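Local coordinates for putative peptide ABC-transport system periplasmic peptide-binding protein (Campylobacter jejuni, PDB 4OEV), which binds nickel(II) outside the cytoplasm as the solute-binding component of an ABC-type importer, and belongs to a family generally assigned to peptide transport, at residues N230-L244 and F454-K468. Numbering follows the deposited sequence.
Sequences NFGILREKSADYRAL and FIFLAYLDFALVYNK
From Gly232 to Glu236 the chain pairs antiparallel with Phe462-Tyr466, and from Tyr241 to Leu244 with Ile455-Tyr459: two ladders of one long two-stranded ribbon, within an antiparallel sheet of this solute-binding protein. In the first ladder, paired N-H...O bonds join Gly232 with Tyr466, Leu234 with Leu464 and Glu236 with Phe462. Gly232 CA also makes a CH-pi contact with one face of the Tyr466 ring, 3.8 Å from its centroid. The register slips by two residues between the ladders, where side chains and a water do much of the bridging. Ser238 OG donates to Leu460 O at 2.7 Å while accepting from Asp240 N, an ST turn; a water held by Ser238 N also reaches Leu460 O. Asp461 OD2 takes two cations: Lys237 NZ on its syn lone pair at 2.7 Å, and Arg235 NH1 on the anti side at 2.9 Å, with the guanidinium and carboxylate planes 82° apart. At the far end of this connection, Asp240 O accepts from Leu460 N, and its carboxylate is gripped end-on by Arg242 NH1 and NH2. OD1 also accepts from His480 ND1 and OD2 from His481 backbone N, so this second-shell aspartate probably orients the nickel-binding imidazole of His480 and steadies the main chain at His481, the next nickel ligand. Leu460 CD1 sits over the centre of the Arg242 guanidinium, 3.6 Å above its plane. With chi1 at 63°, CG between backbone N and carbonyl carbon, the Tyr241 ring turns its edge to the face of Tyr459, whose hydroxyl bonds His285 O and Glu288 N. A classic bulge follows: Arg242 O accepts from both Leu457 N, at 2.9 Å, and Ala458 N, at 3.3 Å.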
# COMPACT_ATOMS: atom_id res chain seq x y z
N ASN A 230 -18.87 20.39 14.31
CA ASN A 230 -19.40 20.07 13.00
C ASN A 230 -18.77 18.83 12.43
O ASN A 230 -19.28 18.27 11.45
CB ASN A 230 -19.24 21.25 12.03
CG ASN A 230 -20.17 22.43 12.38
OD1 ASN A 230 -21.38 22.25 12.60
ND2 ASN A 230 -19.59 23.63 12.46
N PHE A 231 -17.69 18.36 13.07
CA PHE A 231 -16.94 17.22 12.59
C PHE A 231 -16.72 16.15 13.63
O PHE A 231 -16.66 16.43 14.82
CB PHE A 231 -15.56 17.68 12.06
CG PHE A 231 -15.67 18.69 10.97
CD1 PHE A 231 -15.85 18.29 9.66
CD2 PHE A 231 -15.63 20.06 11.26
CE1 PHE A 231 -15.96 19.22 8.64
CE2 PHE A 231 -15.76 20.99 10.24
CZ PHE A 231 -15.92 20.56 8.92
N GLY A 232 -16.61 14.91 13.15
CA GLY A 232 -16.16 13.80 13.97
C GLY A 232 -14.74 13.38 13.57
O GLY A 232 -14.27 13.77 12.51
N ILE A 233 -14.05 12.65 14.43
CA ILE A 233 -12.71 12.14 14.11
C ILE A 233 -12.64 10.67 14.50
O ILE A 233 -12.71 10.34 15.68
CB ILE A 233 -11.60 12.91 14.85
CG1 ILE A 233 -11.72 14.41 14.57
CG2 ILE A 233 -10.24 12.38 14.41
CD1 ILE A 233 -10.86 15.29 15.50
N LEU A 234 -12.52 9.80 13.52
CA LEU A 234 -12.41 8.37 13.74
C LEU A 234 -10.94 7.97 13.68
O LEU A 234 -10.32 8.17 12.63
CB LEU A 234 -13.16 7.58 12.69
CG LEU A 234 -14.58 7.19 13.04
CD1 LEU A 234 -15.13 6.60 11.78
CD2 LEU A 234 -14.61 6.21 14.20
N ARG A 235 -10.41 7.42 14.77
CA ARG A 235 -9.03 6.93 14.78
C ARG A 235 -8.98 5.56 14.18
O ARG A 235 -9.68 4.68 14.66
CB ARG A 235 -8.45 6.85 16.19
CG ARG A 235 -7.11 6.10 16.19
CD ARG A 235 -6.53 5.94 17.58
NE ARG A 235 -6.26 7.21 18.25
CZ ARG A 235 -5.04 7.67 18.54
NH1 ARG A 235 -3.97 6.96 18.20
NH2 ARG A 235 -4.89 8.83 19.19
N GLU A 236 -8.16 5.37 13.15
CA GLU A 236 -8.09 4.07 12.46
C GLU A 236 -6.68 3.48 12.61
O GLU A 236 -5.70 4.19 12.40
CB GLU A 236 -8.44 4.24 10.98
CG GLU A 236 -9.80 4.89 10.78
CD GLU A 236 -10.68 4.11 9.82
OE1 GLU A 236 -10.63 2.86 9.83
OE2 GLU A 236 -11.44 4.76 9.05
N LYS A 237 -6.60 2.21 13.00
CA LYS A 237 -5.32 1.50 13.09
C LYS A 237 -4.89 1.17 11.68
O LYS A 237 -5.73 1.12 10.79
CB LYS A 237 -5.44 0.22 13.92
CG LYS A 237 -5.68 0.45 15.43
CD LYS A 237 -4.41 1.02 16.13
CE LYS A 237 -4.64 1.34 17.62
NZ LYS A 237 -4.34 2.78 18.02
N SER A 238 -3.59 0.95 11.45
CA SER A 238 -3.17 0.58 10.09
C SER A 238 -1.91 -0.25 10.11
O SER A 238 -1.16 -0.21 11.08
CB SER A 238 -2.93 1.80 9.22
OG SER A 238 -1.56 2.21 9.29
N ALA A 239 -1.63 -0.90 8.99
CA ALA A 239 -0.39 -1.67 8.82
C ALA A 239 0.63 -0.82 8.06
O ALA A 239 1.65 -1.31 7.56
CB ALA A 239 -0.67 -3.02 8.09
N ASP A 240 0.32 0.47 7.93
CA ASP A 240 1.15 1.39 7.17
C ASP A 240 2.36 1.89 7.99
O ASP A 240 2.16 2.43 9.07
CB ASP A 240 0.30 2.58 6.74
CG ASP A 240 1.00 3.44 5.72
OD1 ASP A 240 2.04 3.02 5.17
OD2 ASP A 240 0.49 4.52 5.43
N TYR A 241 3.57 1.72 7.48
CA TYR A 241 4.76 2.28 8.20
C TYR A 241 5.53 3.33 7.37
O TYR A 241 5.42 3.36 6.14
CB TYR A 241 5.72 1.16 8.64
CG TYR A 241 6.32 0.39 7.46
CD1 TYR A 241 7.42 0.90 6.75
CD2 TYR A 241 5.81 -0.84 7.07
CE1 TYR A 241 7.95 0.21 5.65
CE2 TYR A 241 6.36 -1.55 5.98
CZ TYR A 241 7.40 -1.00 5.28
OH TYR A 241 7.93 -1.66 4.20
N ARG A 242 6.29 4.20 8.04
CA ARG A 242 7.18 5.14 7.38
C ARG A 242 8.61 4.71 7.69
O ARG A 242 8.87 4.18 8.74
CB ARG A 242 7.00 6.61 7.85
CG ARG A 242 5.63 7.18 7.46
CD ARG A 242 5.55 7.53 6.00
NE ARG A 242 4.16 7.72 5.60
CZ ARG A 242 3.34 6.74 5.25
NH1 ARG A 242 3.73 5.46 5.25
NH2 ARG A 242 2.09 7.03 4.92
N ALA A 243 9.50 4.95 6.74
CA ALA A 243 10.92 4.55 6.85
C ALA A 243 11.77 5.42 5.96
O ALA A 243 11.24 6.02 5.02
CB ALA A 243 11.07 3.01 6.44
N LEU A 244 13.09 5.48 6.25
CA LEU A 244 14.05 6.02 5.30
C LEU A 244 14.47 4.88 4.37
O LEU A 244 15.02 3.88 4.84
CB LEU A 244 15.32 6.59 5.98
CG LEU A 244 16.28 7.22 4.99
CD1 LEU A 244 15.56 8.42 4.45
CD2 LEU A 244 17.65 7.63 5.75
N PHE A 454 16.42 -0.30 4.94
CA PHE A 454 15.76 0.93 5.40
C PHE A 454 16.31 1.42 6.74
O PHE A 454 17.02 0.70 7.46
CB PHE A 454 14.23 0.77 5.62
CG PHE A 454 13.38 0.41 4.39
CD1 PHE A 454 13.83 0.46 3.05
CD2 PHE A 454 12.03 0.09 4.60
CE1 PHE A 454 12.99 0.08 1.98
CE2 PHE A 454 11.17 -0.28 3.54
CZ PHE A 454 11.65 -0.26 2.23
N ILE A 455 15.88 2.62 7.13
CA ILE A 455 15.70 2.90 8.57
C ILE A 455 14.19 2.86 8.83
O ILE A 455 13.46 3.73 8.31
CB ILE A 455 16.19 4.26 9.03
CG1 ILE A 455 17.69 4.42 8.72
CG2 ILE A 455 15.93 4.38 10.49
CD1 ILE A 455 18.22 5.80 9.11
N PHE A 456 13.70 1.83 9.53
CA PHE A 456 12.25 1.80 9.83
C PHE A 456 11.97 2.83 10.92
O PHE A 456 12.74 2.93 11.87
CB PHE A 456 11.78 0.44 10.29
CG PHE A 456 11.60 -0.53 9.17
CD1 PHE A 456 10.32 -0.77 8.65
CD2 PHE A 456 12.67 -1.21 8.64
CE1 PHE A 456 10.11 -1.67 7.63
CE2 PHE A 456 12.45 -2.15 7.56
CZ PHE A 456 11.17 -2.36 7.09
N LEU A 457 10.88 3.57 10.81
CA LEU A 457 10.65 4.66 11.77
C LEU A 457 9.38 4.41 12.58
O LEU A 457 9.47 4.23 13.79
CB LEU A 457 10.58 5.99 11.02
CG LEU A 457 11.91 6.33 10.34
CD1 LEU A 457 11.71 7.46 9.31
CD2 LEU A 457 12.92 6.78 11.41
N ALA A 458 8.21 4.37 11.93
CA ALA A 458 7.00 4.25 12.73
C ALA A 458 5.81 3.67 11.93
O ALA A 458 5.69 3.90 10.73
CB ALA A 458 6.60 5.60 13.29
N TYR A 459 4.94 2.95 12.63
CA TYR A 459 3.63 2.55 12.13
C TYR A 459 2.61 3.64 12.48
O TYR A 459 2.66 4.19 13.57
CB TYR A 459 3.19 1.22 12.73
CG TYR A 459 3.82 0.02 12.05
CD1 TYR A 459 3.12 -0.70 11.08
CD2 TYR A 459 5.08 -0.43 12.40
CE1 TYR A 459 3.68 -1.84 10.46
CE2 TYR A 459 5.66 -1.56 11.77
CZ TYR A 459 4.96 -2.25 10.82
OH TYR A 459 5.53 -3.36 10.21
N LEU A 460 1.73 3.99 11.53
CA LEU A 460 0.81 5.10 11.70
C LEU A 460 -0.64 4.71 12.02
O LEU A 460 -1.16 3.69 11.51
CB LEU A 460 0.80 5.93 10.42
CG LEU A 460 2.12 6.36 9.87
CD1 LEU A 460 1.85 7.15 8.60
CD2 LEU A 460 2.87 7.26 10.92
N ASP A 461 -1.29 5.49 12.89
CA ASP A 461 -2.74 5.51 12.91
C ASP A 461 -3.20 6.57 11.94
O ASP A 461 -2.45 7.50 11.61
CB ASP A 461 -3.32 5.82 14.29
CG ASP A 461 -3.30 4.65 15.20
OD1 ASP A 461 -2.86 3.58 14.75
OD2 ASP A 461 -3.77 4.80 16.35
N PHE A 462 -4.44 6.47 11.51
CA PHE A 462 -4.98 7.48 10.62
C PHE A 462 -6.15 8.14 11.28
O PHE A 462 -6.88 7.52 12.05
CB PHE A 462 -5.37 6.88 9.26
CG PHE A 462 -4.19 6.66 8.36
CD1 PHE A 462 -3.72 7.69 7.56
CD2 PHE A 462 -3.55 5.44 8.33
CE1 PHE A 462 -2.60 7.54 6.75
CE2 PHE A 462 -2.40 5.27 7.51
CZ PHE A 462 -1.94 6.30 6.72
N ALA A 463 -6.32 9.42 10.97
CA ALA A 463 -7.46 10.17 11.48
C ALA A 463 -8.42 10.45 10.33
O ALA A 463 -8.12 11.26 9.45
CB ALA A 463 -6.98 11.50 12.17
N LEU A 464 -9.56 9.77 10.34
CA LEU A 464 -10.61 10.07 9.38
C LEU A 464 -11.45 11.21 9.91
O LEU A 464 -12.19 11.07 10.91
CB LEU A 464 -11.50 8.84 9.10
CG LEU A 464 -12.73 9.10 8.22
CD1 LEU A 464 -12.39 9.87 6.95
CD2 LEU A 464 -13.40 7.74 7.88
N VAL A 465 -11.36 12.35 9.24
CA VAL A 465 -12.14 13.48 9.74
C VAL A 465 -13.38 13.68 8.89
O VAL A 465 -13.30 13.79 7.67
CB VAL A 465 -11.37 14.79 9.75
CG1 VAL A 465 -12.26 15.87 10.30
CG2 VAL A 465 -10.10 14.65 10.59
N TYR A 466 -14.54 13.73 9.52
CA TYR A 466 -15.75 13.70 8.70
C TYR A 466 -16.84 14.67 9.17
O TYR A 466 -17.13 14.82 10.37
CB TYR A 466 -16.30 12.25 8.62
CG TYR A 466 -16.69 11.69 9.98
CD1 TYR A 466 -15.74 11.06 10.79
CD2 TYR A 466 -17.97 11.85 10.48
CE1 TYR A 466 -16.08 10.61 12.06
CE2 TYR A 466 -18.32 11.39 11.74
CZ TYR A 466 -17.36 10.76 12.51
OH TYR A 466 -17.70 10.30 13.76
N ASN A 467 -17.47 15.31 8.20
CA ASN A 467 -18.72 16.03 8.43
C ASN A 467 -19.67 15.21 9.32
O ASN A 467 -19.97 14.06 9.03
CB ASN A 467 -19.37 16.35 7.10
CG ASN A 467 -20.65 17.08 7.26
OD1 ASN A 467 -21.72 16.58 6.93
ND2 ASN A 467 -20.55 18.30 7.78
N LYS A 468 -20.10 15.82 10.43
CA LYS A 468 -20.83 15.12 11.47
C LYS A 468 -22.15 14.55 10.97
O LYS A 468 -22.79 13.75 11.65
CB LYS A 468 -21.10 16.06 12.66
CG LYS A 468 -21.30 15.34 14.01
CD LYS A 468 -20.10 14.43 14.29
CE LYS A 468 -20.06 13.97 15.75
NZ LYS A 468 -18.82 13.16 16.01
O HOH W 1 -15.54 9.57 15.72
O HOH W 2 -1.68 1.84 13.34